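Local structure of uncharacterized protein (Shewanella amazonensis, 2QVP) at residues G49-Y54 against N109-A114; L85-S90 against R255-A260; Y178-E183 against D212-R217. The protein probably acts as a zinc-dependent hydrolase of the peptidase M14 family, with metallocarboxypeptidase or related activity. All coordinates share one frame; numbering follows the deposited sequence.

Contact 1 of 3, residues G49-Y54 against N109-A114; sequences GHHPLY and NPTGFA
Asn109 OD1, at the N-cap of helix 110-115, takes the N-H of Gly112 at 3.0 Å and so closes the helix end whose first two residues, Pro110 and Thr111, rest on Gly49, His51 and Leu53. The donor sits well above the carbonyl plane, 57° out of it, so the cap does not use an in-plane lone pair. Asn109 ND2 bonds to Phe74 O and Thr111 OG1 to Glu121 N; the closest contacts across to the strand are made by carbon atoms. The Pro110 ring has the largest share of them. Its CB lies 3.4 Å from His51 CB, the two side chains sliding past each other in opposite directions, while its CD meets Leu53 CD1 at 4.1 Å with the leucine crossing at about a right angle. The first torsion of His51 (chi1 -65°) puts CG opposite the carbonyl carbon, and the imidazole then presents its edge, through CD2, to Thr111 CG2 4.5 Å away. The same methyl comes within 3.7 Å of Gly49 CA. Gly49 and His50 both have positive phi and make a tight two-residue turn of type I' shape joining strands 41-48 and 51-57; the bare CA of Gly49 is what lets the threonine methyl in so close. Ile24 and Tyr28 of helix 24-38 also pack on both His51 and Pro110. No hydrogen bond joins strand and helix here: between these two segments the fit is apolar, made by proline, leucine, the threonine methyl and the imidazole, with helix 24-38 packed alongside.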
ATOM      1  N   GLY A  49      -0.954 -13.939  13.839  1.00 21.07           N
ATOM      2  CA  GLY A  49      -2.030 -14.100  14.827  1.00 22.09           C
ATOM      3  C   GLY A  49      -3.208 -14.900  14.299  1.00 21.42           C
ATOM      4  O   GLY A  49      -4.371 -14.564  14.578  1.00 20.73           O
ATOM      5  N   HIS A  50      -2.894 -15.931  13.503  1.00 22.42           N
ATOM      6  CA  HIS A  50      -3.883 -16.811  12.832  1.00 23.09           C
ATOM      7  C   HIS A  50      -4.770 -16.092  11.799  1.00 21.48           C
ATOM      8  O   HIS A  50      -5.870 -16.558  11.502  1.00 23.36           O
ATOM      9  CB  HIS A  50      -4.718 -17.585  13.875  1.00 26.63           C
ATOM     10  CG  HIS A  50      -3.869 -18.297  14.877  1.00 28.50           C
ATOM     11  ND1 HIS A  50      -3.176 -19.446  14.569  1.00 31.83           N
ATOM     12  CD2 HIS A  50      -3.544 -17.987  16.153  1.00 35.56           C
ATOM     13  CE1 HIS A  50      -2.484 -19.832  15.626  1.00 38.20           C
ATOM     14  NE2 HIS A  50      -2.688 -18.962  16.599  1.00 37.28           N
ATOM     15  N   HIS A  51      -4.267 -14.976  11.263  1.00 20.08           N
ATOM     16  CA  HIS A  51      -4.909 -14.198  10.205  1.00 19.22           C
ATOM     17  C   HIS A  51      -3.967 -14.299   9.000  1.00 16.79           C
ATOM     18  O   HIS A  51      -2.762 -14.076   9.141  1.00 18.15           O
ATOM     19  CB  HIS A  51      -5.104 -12.723  10.571  1.00 17.70           C
ATOM     20  CG  HIS A  51      -6.042 -12.479  11.710  1.00 20.83           C
ATOM     21  ND1 HIS A  51      -7.396 -12.694  11.613  1.00 20.91           N
ATOM     22  CD2 HIS A  51      -5.829 -11.983  12.952  1.00 18.92           C
ATOM     23  CE1 HIS A  51      -7.979 -12.360  12.751  1.00 21.96           C
ATOM     24  NE2 HIS A  51      -7.051 -11.922  13.581  1.00 18.60           N
ATOM     25  N   PRO A  52      -4.501 -14.625   7.817  1.00 17.07           N
ATOM     26  CA  PRO A  52      -3.599 -14.805   6.693  1.00 16.99           C
ATOM     27  C   PRO A  52      -3.063 -13.512   6.116  1.00 16.79           C
ATOM     28  O   PRO A  52      -3.791 -12.518   6.079  1.00 17.53           O
ATOM     29  CB  PRO A  52      -4.501 -15.492   5.649  1.00 19.84           C
ATOM     30  CG  PRO A  52      -5.901 -14.955   5.977  1.00 17.36           C
ATOM     31  CD  PRO A  52      -5.924 -14.842   7.443  1.00 17.25           C
ATOM     32  N   LEU A  53      -1.786 -13.530   5.730  1.00 17.74           N
ATOM     33  CA  LEU A  53      -1.179 -12.459   4.947  1.00 18.55           C
ATOM     34  C   LEU A  53      -1.236 -12.906   3.487  1.00 18.76           C
ATOM     35  O   LEU A  53      -0.448 -13.762   3.057  1.00 16.64           O
ATOM     36  CB  LEU A  53       0.281 -12.161   5.320  1.00 19.87           C
ATOM     37  CG  LEU A  53       0.614 -11.316   6.534  1.00 25.28           C
ATOM     38  CD1 LEU A  53       0.242 -12.069   7.818  1.00 26.69           C
ATOM     39  CD2 LEU A  53       2.146 -10.916   6.491  1.00 19.88           C
ATOM     40  N   TYR A  54      -2.150 -12.298   2.729  1.00 19.24           N
ATOM     41  CA  TYR A  54      -2.360 -12.628   1.323  1.00 15.89           C
ATOM     42  C   TYR A  54      -1.568 -11.843   0.297  1.00 14.18           C
ATOM     43  O   TYR A  54      -1.277 -10.663   0.469  1.00 17.48           O
ATOM     44  CB  TYR A  54      -3.838 -12.376   0.923  1.00 17.33           C
ATOM     45  CG  TYR A  54      -4.845 -13.327   1.499  1.00 13.27           C
ATOM     46  CD1 TYR A  54      -4.868 -14.671   1.104  1.00 20.11           C
ATOM     47  CD2 TYR A  54      -5.827 -12.885   2.404  1.00 15.26           C
ATOM     48  CE1 TYR A  54      -5.813 -15.557   1.618  1.00 19.95           C
ATOM     49  CE2 TYR A  54      -6.785 -13.758   2.907  1.00 14.89           C
ATOM     50  CZ  TYR A  54      -6.753 -15.097   2.528  1.00 14.98           C
ATOM     51  OH  TYR A  54      -7.678 -15.975   3.026  1.00 18.29           O
ATOM     52  N   ASN A 109      -0.513  -6.248   8.190  1.00  9.22           N
ATOM     53  CA  ASN A 109      -0.538  -6.326   9.630  1.00 10.85           C
ATOM     54  C   ASN A 109      -1.969  -6.558  10.139  1.00 11.04           C
ATOM     55  O   ASN A 109      -2.577  -5.631  10.656  1.00 11.91           O
ATOM     56  CB  ASN A 109       0.051  -5.016  10.166  1.00 10.85           C
ATOM     57  CG  ASN A 109       0.140  -4.952  11.669  1.00  6.62           C
ATOM     58  OD1 ASN A 109      -0.042  -5.934  12.387  1.00 12.16           O
ATOM     59  ND2 ASN A 109       0.443  -3.756  12.152  1.00 12.40           N
ATOM     60  N   PRO A 110      -2.492  -7.793  10.004  1.00 10.66           N
ATOM     61  CA  PRO A 110      -3.868  -8.069  10.465  1.00 10.64           C
ATOM     62  C   PRO A 110      -4.101  -7.923  11.989  1.00 11.92           C
ATOM     63  O   PRO A 110      -5.185  -7.553  12.376  1.00 13.85           O
ATOM     64  CB  PRO A 110      -4.088  -9.516  10.038  1.00 10.89           C
ATOM     65  CG  PRO A 110      -2.721 -10.117  10.008  1.00 13.67           C
ATOM     66  CD  PRO A 110      -1.861  -9.005   9.446  1.00 11.91           C
ATOM     67  N   THR A 111      -3.089  -8.199  12.813  1.00 10.39           N
ATOM     68  CA  THR A 111      -3.209  -8.161  14.282  1.00 10.75           C
ATOM     69  C   THR A 111      -3.299  -6.710  14.740  1.00 11.96           C
ATOM     70  O   THR A 111      -4.050  -6.403  15.670  1.00 17.70           O
ATOM     71  CB  THR A 111      -2.060  -8.907  14.993  1.00 10.32           C
ATOM     72  OG1 THR A 111      -0.813  -8.243  14.740  1.00 14.06           O
ATOM     73  CG2 THR A 111      -1.981 -10.362  14.532  1.00  8.87           C
ATOM     74  N   GLY A 112      -2.538  -5.828  14.085  1.00 14.44           N
ATOM     75  CA  GLY A 112      -2.636  -4.410  14.325  1.00 14.06           C
ATOM     76  C   GLY A 112      -3.996  -3.911  13.863  1.00 13.56           C
ATOM     77  O   GLY A 112      -4.730  -3.260  14.624  1.00 11.94           O
ATOM     78  N   PHE A 113      -4.314  -4.216  12.611  1.00 12.66           N
ATOM     79  CA  PHE A 113      -5.591  -3.837  11.964  1.00 12.65           C
ATOM     80  C   PHE A 113      -6.840  -4.196  12.773  1.00 12.30           C
ATOM     81  O   PHE A 113      -7.745  -3.363  12.949  1.00 13.88           O
ATOM     82  CB  PHE A 113      -5.659  -4.507  10.586  1.00 11.21           C
ATOM     83  CG  PHE A 113      -6.849  -4.120   9.765  1.00 12.22           C
ATOM     84  CD1 PHE A 113      -6.821  -2.985   8.982  1.00 11.15           C
ATOM     85  CD2 PHE A 113      -7.989  -4.922   9.741  1.00  9.58           C
ATOM     86  CE1 PHE A 113      -7.882  -2.662   8.201  1.00  9.64           C
ATOM     87  CE2 PHE A 113      -9.055  -4.594   8.974  1.00 13.69           C
ATOM     88  CZ  PHE A 113      -9.002  -3.474   8.187  1.00 16.22           C
ATOM     89  N   ALA A 114      -6.870  -5.428  13.267  1.00 12.38           N
ATOM     90  CA  ALA A 114      -7.981  -5.934  14.055  1.00 14.71           C
ATOM     91  C   ALA A 114      -8.211  -5.135  15.331  1.00 15.60           C
ATOM     92  O   ALA A 114      -9.338  -5.095  15.823  1.00 17.18           O
ATOM     93  CB  ALA A 114      -7.766  -7.414  14.405  1.00 12.89           C
TER

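Contact 2 of 3, residues L85-S90 against R255-A260; sequences LLHFLS and RILANA
Helices 80-91 and 252-270, two of the helices that flank the central sheet, cross here through His87 and Phe88 on one and Ile256, Leu257 and Ala260 on the other. The segment axes approach to 8.1 Å at -58°, and the small Ala260 marks the close point, its CA 4.6 Å from that of Phe88. Its methyl meets His87 CD2 at 3.6 Å, in the plane of the imidazole at the edge, and also lies 4.1 Å from Phe88 CB. His87 extends with CG opposite its own backbone N (chi1 -179°), which carries the ring out to the second helix. There Leu257 CD2 comes obliquely to NE2 at 3.3 Å, a tight approach, while Ile256 CG2 packs against the histidine CB. An alanine in place of His87 would probably leave Leu257 and the Ala260 methyl without the ring they bear on and open a gap between the helices. The Phe88 ring leads on to Met263, Asn264 and Val267, prolonging the seam. Within the second helix Arg255 O takes two bonds from Asn259, from N and from ND2 on opposite faces of the carbonyl plane; the amide also reaches Thr246 OG1 and so ties the helix to strand 241-247. The close crossing over an alanine is plain helix-helix packing, in keeping with the layered alpha/beta fold of zinc exopeptidases.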
ATOM      1  N   LEU A  85      -8.376  -0.274  -0.668  1.00 12.66           N
ATOM      2  CA  LEU A  85      -8.032  -1.295  -1.652  1.00 12.14           C
ATOM      3  C   LEU A  85      -9.233  -2.143  -1.971  1.00 13.91           C
ATOM      4  O   LEU A  85      -9.467  -2.492  -3.128  1.00 16.15           O
ATOM      5  CB  LEU A  85      -6.930  -2.178  -1.151  1.00 13.52           C
ATOM      6  CG  LEU A  85      -6.410  -3.086  -2.279  1.00 21.94           C
ATOM      7  CD1 LEU A  85      -4.959  -2.742  -2.567  1.00 34.12           C
ATOM      8  CD2 LEU A  85      -6.566  -4.496  -1.816  1.00 16.86           C
ATOM      9  N   LEU A  86      -9.998  -2.471  -0.936  1.00 12.83           N
ATOM     10  CA  LEU A  86     -11.224  -3.222  -1.104  1.00 15.97           C
ATOM     11  C   LEU A  86     -12.163  -2.419  -2.010  1.00 14.14           C
ATOM     12  O   LEU A  86     -12.757  -2.979  -2.937  1.00 10.16           O
ATOM     13  CB  LEU A  86     -11.841  -3.517   0.272  1.00 16.89           C
ATOM     14  CG  LEU A  86     -12.749  -4.693   0.501  1.00 21.70           C
ATOM     15  CD1 LEU A  86     -13.224  -4.637   1.969  1.00 11.15           C
ATOM     16  CD2 LEU A  86     -13.907  -4.711  -0.440  1.00 32.85           C
ATOM     17  N   HIS A  87     -12.272  -1.108  -1.765  1.00 12.08           N
ATOM     18  CA  HIS A  87     -13.124  -0.238  -2.593  1.00 11.58           C
ATOM     19  C   HIS A  87     -12.630  -0.162  -4.065  1.00 11.83           C
ATOM     20  O   HIS A  87     -13.440  -0.208  -5.018  1.00  7.72           O
ATOM     21  CB  HIS A  87     -13.289   1.155  -1.947  1.00  8.94           C
ATOM     22  CG  HIS A  87     -14.174   2.069  -2.727  1.00 15.26           C
ATOM     23  ND1 HIS A  87     -15.544   1.925  -2.764  1.00 22.03           N
ATOM     24  CD2 HIS A  87     -13.884   3.121  -3.535  1.00 17.49           C
ATOM     25  CE1 HIS A  87     -16.059   2.845  -3.563  1.00 17.11           C
ATOM     26  NE2 HIS A  87     -15.075   3.577  -4.046  1.00 21.59           N
ATOM     27  N   PHE A  88     -11.316  -0.051  -4.235  1.00 10.48           N
ATOM     28  CA  PHE A  88     -10.650  -0.045  -5.555  1.00 11.35           C
ATOM     29  C   PHE A  88     -11.034  -1.299  -6.344  1.00 11.83           C
ATOM     30  O   PHE A  88     -11.499  -1.202  -7.483  1.00 10.47           O
ATOM     31  CB  PHE A  88      -9.107   0.100  -5.372  1.00 12.39           C
ATOM     32  CG  PHE A  88      -8.263  -0.262  -6.599  1.00 12.95           C
ATOM     33  CD1 PHE A  88      -8.165   0.595  -7.680  1.00 12.06           C
ATOM     34  CD2 PHE A  88      -7.505  -1.446  -6.612  1.00 18.03           C
ATOM     35  CE1 PHE A  88      -7.386   0.258  -8.785  1.00 16.81           C
ATOM     36  CE2 PHE A  88      -6.727  -1.789  -7.713  1.00 16.89           C
ATOM     37  CZ  PHE A  88      -6.667  -0.933  -8.793  1.00 13.24           C
ATOM     38  N   LEU A  89     -10.873  -2.466  -5.724  1.00 14.62           N
ATOM     39  CA  LEU A  89     -11.177  -3.755  -6.385  1.00 16.76           C
ATOM     40  C   LEU A  89     -12.620  -3.902  -6.801  1.00 17.19           C
ATOM     41  O   LEU A  89     -12.912  -4.431  -7.887  1.00 14.67           O
ATOM     42  CB  LEU A  89     -10.822  -4.947  -5.473  1.00 19.21           C
ATOM     43  CG  LEU A  89      -9.356  -5.230  -5.144  1.00 17.62           C
ATOM     44  CD1 LEU A  89      -9.266  -6.414  -4.202  1.00 16.40           C
ATOM     45  CD2 LEU A  89      -8.563  -5.471  -6.429  1.00 15.32           C
ATOM     46  N   SER A  90     -13.507  -3.432  -5.929  1.00 16.84           N
ATOM     47  CA  SER A  90     -14.929  -3.512  -6.135  1.00 17.26           C
ATOM     48  C   SER A  90     -15.379  -2.745  -7.402  1.00 18.96           C
ATOM     49  O   SER A  90     -16.358  -3.122  -8.039  1.00 15.58           O
ATOM     50  CB  SER A  90     -15.649  -2.994  -4.889  1.00 15.74           C
ATOM     51  OG  SER A  90     -15.698  -1.587  -4.902  1.00 26.93           O
ATOM     52  N   ARG A 255     -11.118   9.214   3.259  1.00 11.78           N
ATOM     53  CA  ARG A 255      -9.810   8.555   3.151  1.00 14.80           C
ATOM     54  C   ARG A 255      -9.877   7.263   2.332  1.00 12.15           C
ATOM     55  O   ARG A 255      -8.951   6.974   1.574  1.00 10.92           O
ATOM     56  CB  ARG A 255      -9.248   8.245   4.526  1.00 16.06           C
ATOM     57  CG  ARG A 255      -8.813   9.464   5.350  1.00 19.79           C
ATOM     58  CD  ARG A 255      -8.354   8.920   6.675  1.00 19.02           C
ATOM     59  NE  ARG A 255      -9.392   8.792   7.637  1.00 26.28           N
ATOM     60  CZ  ARG A 255      -9.387   7.967   8.678  1.00 17.83           C
ATOM     61  NH1 ARG A 255      -8.427   7.058   8.910  1.00  9.53           N
ATOM     62  NH2 ARG A 255     -10.437   8.020   9.461  1.00 26.49           N
ATOM     63  N   ILE A 256     -10.962   6.492   2.497  1.00 10.62           N
ATOM     64  CA  ILE A 256     -11.176   5.271   1.701  1.00  9.32           C
ATOM     65  C   ILE A 256     -11.250   5.628   0.201  1.00 10.59           C
ATOM     66  O   ILE A 256     -10.575   4.995  -0.631  1.00  9.06           O
ATOM     67  CB  ILE A 256     -12.413   4.455   2.172  1.00 10.92           C
ATOM     68  CG1 ILE A 256     -12.131   3.792   3.527  1.00  5.55           C
ATOM     69  CG2 ILE A 256     -12.798   3.383   1.137  1.00  6.12           C
ATOM     70  CD1 ILE A 256     -13.347   3.140   4.181  1.00  6.46           C
ATOM     71  N   LEU A 257     -12.014   6.670  -0.132  1.00 11.80           N
ATOM     72  CA  LEU A 257     -12.155   7.066  -1.539  1.00 11.29           C
ATOM     73  C   LEU A 257     -10.862   7.586  -2.132  1.00 10.20           C
ATOM     74  O   LEU A 257     -10.568   7.278  -3.283  1.00 10.90           O
ATOM     75  CB  LEU A 257     -13.290   8.072  -1.719  1.00 10.93           C
ATOM     76  CG  LEU A 257     -14.681   7.529  -1.398  1.00  9.31           C
ATOM     77  CD1 LEU A 257     -15.731   8.658  -1.255  1.00  6.60           C
ATOM     78  CD2 LEU A 257     -15.082   6.499  -2.451  1.00 17.69           C
ATOM     79  N   ALA A 258     -10.105   8.357  -1.346  1.00  9.62           N
ATOM     80  CA  ALA A 258      -8.835   8.924  -1.764  1.00  7.52           C
ATOM     81  C   ALA A 258      -7.809   7.856  -2.024  1.00 11.11           C
ATOM     82  O   ALA A 258      -7.057   7.930  -3.000  1.00 14.37           O
ATOM     83  CB  ALA A 258      -8.315   9.901  -0.695  1.00  6.90           C
ATOM     84  N   ASN A 259      -7.753   6.865  -1.138  1.00 11.58           N
ATOM     85  CA  ASN A 259      -6.877   5.724  -1.340  1.00 12.06           C
ATOM     86  C   ASN A 259      -7.170   5.003  -2.664  1.00 11.59           C
ATOM     87  O   ASN A 259      -6.262   4.785  -3.476  1.00 11.97           O
ATOM     88  CB  ASN A 259      -6.940   4.775  -0.132  1.00 12.73           C
ATOM     89  CG  ASN A 259      -6.000   5.208   0.976  1.00 16.59           C
ATOM     90  OD1 ASN A 259      -4.820   4.928   0.913  1.00 21.07           O
ATOM     91  ND2 ASN A 259      -6.521   5.870   1.999  1.00 18.88           N
ATOM     92  N   ALA A 260      -8.431   4.660  -2.882  1.00 12.91           N
ATOM     93  CA  ALA A 260      -8.867   4.002  -4.128  1.00 14.65           C
ATOM     94  C   ALA A 260      -8.529   4.829  -5.379  1.00 14.77           C
ATOM     95  O   ALA A 260      -8.161   4.268  -6.414  1.00 15.05           O
ATOM     96  CB  ALA A 260     -10.348   3.750  -4.085  1.00 15.18           C
TER

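Contact 3 of 3, residues Y178-E183 against D212-R217; sequences YVYTFE and DNCPVR
Tyr180, its CG placed opposite the carbonyl carbon (chi1 -76°), and Tyr178, its CG set between the backbone N and the carbonyl carbon (chi1 63°), send their rings from strand 178-182 toward the hairpin turn at Asp212 and Cys214, with both hydroxyls converging on one water. That water lies in the plane of each phenol ring, 2.6 Å from Tyr178 OH and 2.5 Å from Tyr180 OH, and donates to Tyr178 OH and, at 2.8 Å, to Asp212 OD2. The aspartate and Tyr178 themselves stay 4.4 Å apart between OD2 and OH, so the water does the bridging. Tyr178 OH has a further partner in Asp171 OD2. Beside this water bridge the packing is apolar: Cys214 SG touches the rim of the Tyr180 ring 4.1 Å from CE2, a sulfur-aromatic contact made at the edge, 86° off the ring normal, and Val216 CG2 reaches Tyr178 CB at 4.1 Å. Asp212 and Asn213, both with positive phi, form the tight type I' turn of the small hairpin 209-211/214-216; the turn places the Asp212 carboxylate within bonding distance of the water, and the strand after it points Cys214 and Val216 at the tyrosines. Ile221 of the edge strand 220-222 touches both Tyr180 and Cys214. The site borders the predicted catalytic centre: the Tyr178 side chain is about 4 Å from that of Glu245, the predicted proton donor/acceptor, and a sulfate, probably from the crystallisation liquor, lies about 6 Å from the Asp212 side chain. The water thus holds the two hydroxyls and the carboxylate together and would couple the exposed hairpin turn, through Tyr178, to the neighbourhood of Glu245, with Asp212 likely to orient the water by accepting one of its hydrogens.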
ATOM      1  N   TYR A 178      -0.052  14.159   1.526  1.00 11.63           N
ATOM      2  CA  TYR A 178       1.228  14.249   0.853  1.00 10.64           C
ATOM      3  C   TYR A 178       1.593  12.838   0.390  1.00 10.53           C
ATOM      4  O   TYR A 178       0.874  11.878   0.649  1.00 14.31           O
ATOM      5  CB  TYR A 178       2.316  14.825   1.778  1.00  9.34           C
ATOM      6  CG  TYR A 178       2.617  13.986   3.004  1.00  7.17           C
ATOM      7  CD1 TYR A 178       1.783  14.026   4.109  1.00  9.43           C
ATOM      8  CD2 TYR A 178       3.753  13.160   3.061  1.00 16.34           C
ATOM      9  CE1 TYR A 178       2.029  13.255   5.221  1.00 14.14           C
ATOM     10  CE2 TYR A 178       4.026  12.396   4.185  1.00  9.85           C
ATOM     11  CZ  TYR A 178       3.152  12.458   5.273  1.00 16.43           C
ATOM     12  OH  TYR A 178       3.361  11.705   6.413  1.00 10.18           O
ATOM     13  N   VAL A 179       2.685  12.746  -0.343  1.00 11.01           N
ATOM     14  CA  VAL A 179       3.186  11.482  -0.853  1.00  9.15           C
ATOM     15  C   VAL A 179       4.710  11.434  -0.752  1.00 11.33           C
ATOM     16  O   VAL A 179       5.396  12.483  -0.754  1.00 10.81           O
ATOM     17  CB  VAL A 179       2.773  11.255  -2.324  1.00  7.90           C
ATOM     18  CG1 VAL A 179       1.283  10.994  -2.435  1.00  5.80           C
ATOM     19  CG2 VAL A 179       3.228  12.463  -3.200  1.00  2.00           C
ATOM     20  N   TYR A 180       5.203  10.205  -0.592  1.00 11.31           N
ATOM     21  CA  TYR A 180       6.604   9.872  -0.666  1.00 12.33           C
ATOM     22  C   TYR A 180       6.678   9.288  -2.048  1.00 13.43           C
ATOM     23  O   TYR A 180       5.888   8.393  -2.347  1.00 12.14           O
ATOM     24  CB  TYR A 180       7.042   8.784   0.323  1.00 14.04           C
ATOM     25  CG  TYR A 180       7.196   9.205   1.764  1.00 10.89           C
ATOM     26  CD1 TYR A 180       6.117   9.144   2.635  1.00  8.71           C
ATOM     27  CD2 TYR A 180       8.410   9.692   2.248  1.00 18.45           C
ATOM     28  CE1 TYR A 180       6.240   9.558   3.953  1.00 15.56           C
ATOM     29  CE2 TYR A 180       8.547  10.095   3.583  1.00 10.79           C
ATOM     30  CZ  TYR A 180       7.458  10.034   4.417  1.00 11.36           C
ATOM     31  OH  TYR A 180       7.597  10.402   5.724  1.00 17.31           O
ATOM     32  N   THR A 181       7.576   9.766  -2.900  1.00 13.79           N
ATOM     33  CA  THR A 181       7.723   9.142  -4.216  1.00 13.18           C
ATOM     34  C   THR A 181       9.181   8.849  -4.559  1.00 13.46           C
ATOM     35  O   THR A 181      10.119   9.441  -4.010  1.00 11.99           O
ATOM     36  CB  THR A 181       7.092   9.999  -5.342  1.00 15.25           C
ATOM     37  OG1 THR A 181       7.777  11.249  -5.416  1.00  8.60           O
ATOM     38  CG2 THR A 181       5.594  10.230  -5.100  1.00  7.67           C
ATOM     39  N   PHE A 182       9.331   7.921  -5.490  1.00 12.68           N
ATOM     40  CA  PHE A 182      10.590   7.468  -5.992  1.00 13.16           C
ATOM     41  C   PHE A 182      10.523   7.469  -7.511  1.00 12.23           C
ATOM     42  O   PHE A 182       9.655   6.802  -8.084  1.00 12.60           O
ATOM     43  CB  PHE A 182      10.894   6.049  -5.493  1.00 13.59           C
ATOM     44  CG  PHE A 182      10.980   5.917  -3.984  1.00 13.30           C
ATOM     45  CD1 PHE A 182       9.836   5.670  -3.218  1.00 16.64           C
ATOM     46  CD2 PHE A 182      12.197   5.991  -3.349  1.00 17.11           C
ATOM     47  CE1 PHE A 182       9.920   5.555  -1.836  1.00 17.19           C
ATOM     48  CE2 PHE A 182      12.293   5.868  -1.982  1.00 18.95           C
ATOM     49  CZ  PHE A 182      11.168   5.643  -1.221  1.00 18.53           C
ATOM     50  N   GLU A 183      11.402   8.235  -8.162  1.00 12.73           N
ATOM     51  CA  GLU A 183      11.491   8.223  -9.625  1.00 13.44           C
ATOM     52  C   GLU A 183      12.947   8.337  -9.971  1.00 14.99           C
ATOM     53  O   GLU A 183      13.703   8.944  -9.199  1.00 14.83           O
ATOM     54  CB  GLU A 183      10.736   9.371 -10.289  1.00 15.60           C
ATOM     55  CG  GLU A 183       9.241   9.452 -10.028  1.00 18.53           C
ATOM     56  CD  GLU A 183       8.586  10.564 -10.864  1.00 15.49           C
ATOM     57  OE1 GLU A 183       8.744  10.524 -12.089  1.00 13.85           O
ATOM     58  OE2 GLU A 183       7.885  11.451 -10.314  1.00 13.54           O
ATOM     59  N   ASP A 212       7.699  14.268   9.677  1.00 35.69           N
ATOM     60  CA  ASP A 212       8.485  13.128  10.213  1.00 36.76           C
ATOM     61  C   ASP A 212       9.988  13.213   9.882  1.00 36.42           C
ATOM     62  O   ASP A 212      10.628  12.218   9.534  1.00 37.66           O
ATOM     63  CB  ASP A 212       7.861  11.787   9.762  1.00 37.13           C
ATOM     64  CG  ASP A 212       6.456  11.587  10.316  1.00 44.08           C
ATOM     65  OD1 ASP A 212       6.028  12.404  11.168  1.00 50.58           O
ATOM     66  OD2 ASP A 212       5.777  10.614   9.914  1.00 46.08           O
ATOM     67  N   ASN A 213      10.511  14.433   9.989  1.00 36.42           N
ATOM     68  CA  ASN A 213      11.915  14.773   9.745  1.00 37.19           C
ATOM     69  C   ASN A 213      12.350  14.686   8.255  1.00 36.83           C
ATOM     70  O   ASN A 213      13.549  14.612   7.965  1.00 36.99           O
ATOM     71  CB  ASN A 213      12.813  13.932  10.683  1.00 38.32           C
ATOM     72  CG  ASN A 213      13.984  14.722  11.240  1.00 46.97           C
ATOM     73  OD1 ASN A 213      14.915  15.094  10.518  1.00 52.02           O
ATOM     74  ND2 ASN A 213      13.946  14.969  12.553  1.00 53.09           N
ATOM     75  N   CYS A 214      11.375  14.736   7.330  1.00 35.29           N
ATOM     76  CA  CYS A 214      11.607  14.712   5.872  1.00 33.87           C
ATOM     77  C   CYS A 214      11.092  15.987   5.204  1.00 30.32           C
ATOM     78  O   CYS A 214       9.987  16.447   5.539  1.00 27.73           O
ATOM     79  CB  CYS A 214      10.877  13.557   5.208  1.00 34.17           C
ATOM     80  SG  CYS A 214      11.466  11.970   5.688  1.00 39.44           S
ATOM     81  N   PRO A 215      11.850  16.532   4.225  1.00 26.32           N
ATOM     82  CA  PRO A 215      11.358  17.729   3.550  1.00 23.86           C
ATOM     83  C   PRO A 215      10.256  17.421   2.490  1.00 23.19           C
ATOM     84  O   PRO A 215      10.495  16.661   1.525  1.00 19.51           O
ATOM     85  CB  PRO A 215      12.619  18.303   2.900  1.00 24.59           C
ATOM     86  CG  PRO A 215      13.481  17.117   2.639  1.00 24.38           C
ATOM     87  CD  PRO A 215      13.146  16.085   3.674  1.00 26.48           C
ATOM     88  N   VAL A 216       9.062  17.984   2.722  1.00 20.11           N
ATOM     89  CA  VAL A 216       7.932  17.901   1.795  1.00 19.34           C
ATOM     90  C   VAL A 216       7.971  19.167   0.925  1.00 17.67           C
ATOM     91  O   VAL A 216       7.959  20.280   1.436  1.00 12.48           O
ATOM     92  CB  VAL A 216       6.548  17.714   2.512  1.00 19.73           C
ATOM     93  CG1 VAL A 216       6.202  18.864   3.419  1.00 21.99           C
ATOM     94  CG2 VAL A 216       5.440  17.521   1.484  1.00 21.10           C
ATOM     95  N   ARG A 217       8.124  18.985  -0.384  1.00 18.10           N
ATOM     96  CA  ARG A 217       8.158  20.085  -1.367  1.00 17.61           C
ATOM     97  C   ARG A 217       7.044  19.844  -2.361  1.00 17.12           C
ATOM     98  O   ARG A 217       7.077  18.847  -3.091  1.00 16.05           O
ATOM     99  CB  ARG A 217       9.516  20.148  -2.089  1.00 17.42           C
ATOM    100  CG  ARG A 217      10.577  21.111  -1.511  1.00 25.90           C
ATOM    101  CD  ARG A 217      10.529  21.188  -0.007  1.00 29.66           C
ATOM    102  NE  ARG A 217      11.679  21.757   0.672  1.00 26.01           N
ATOM    103  CZ  ARG A 217      11.743  21.904   1.997  1.00 29.56           C
ATOM    104  NH1 ARG A 217      10.720  21.544   2.784  1.00 29.14           N
ATOM    105  NH2 ARG A 217      12.832  22.418   2.548  1.00 27.63           N
TER
HETATM  106  O   HOH W   1       5.523  10.504   7.086  1.00 37.63           O

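All three contacts are largely buried, but contact 2 lies nearest the chain's centre and contact 3 alone has an exposed residue among those that touch, in its hairpin turn. Contacts 1 and 3 reach the same mixed sheet on opposite sides of the centre, about 28 Å apart between centres; each sets a tight hairpin turn beside a strand or helix. Contact 2 joins two helices. It is linked to contact 1 through Trp83, which meets both Phe113 and Ile256, and through Phe27, which meets Phe113 and Leu86. Chemistry follows place: none of the three has a direct hydrogen bond across; contact 3 alone, next to the predicted active site, is joined through a water.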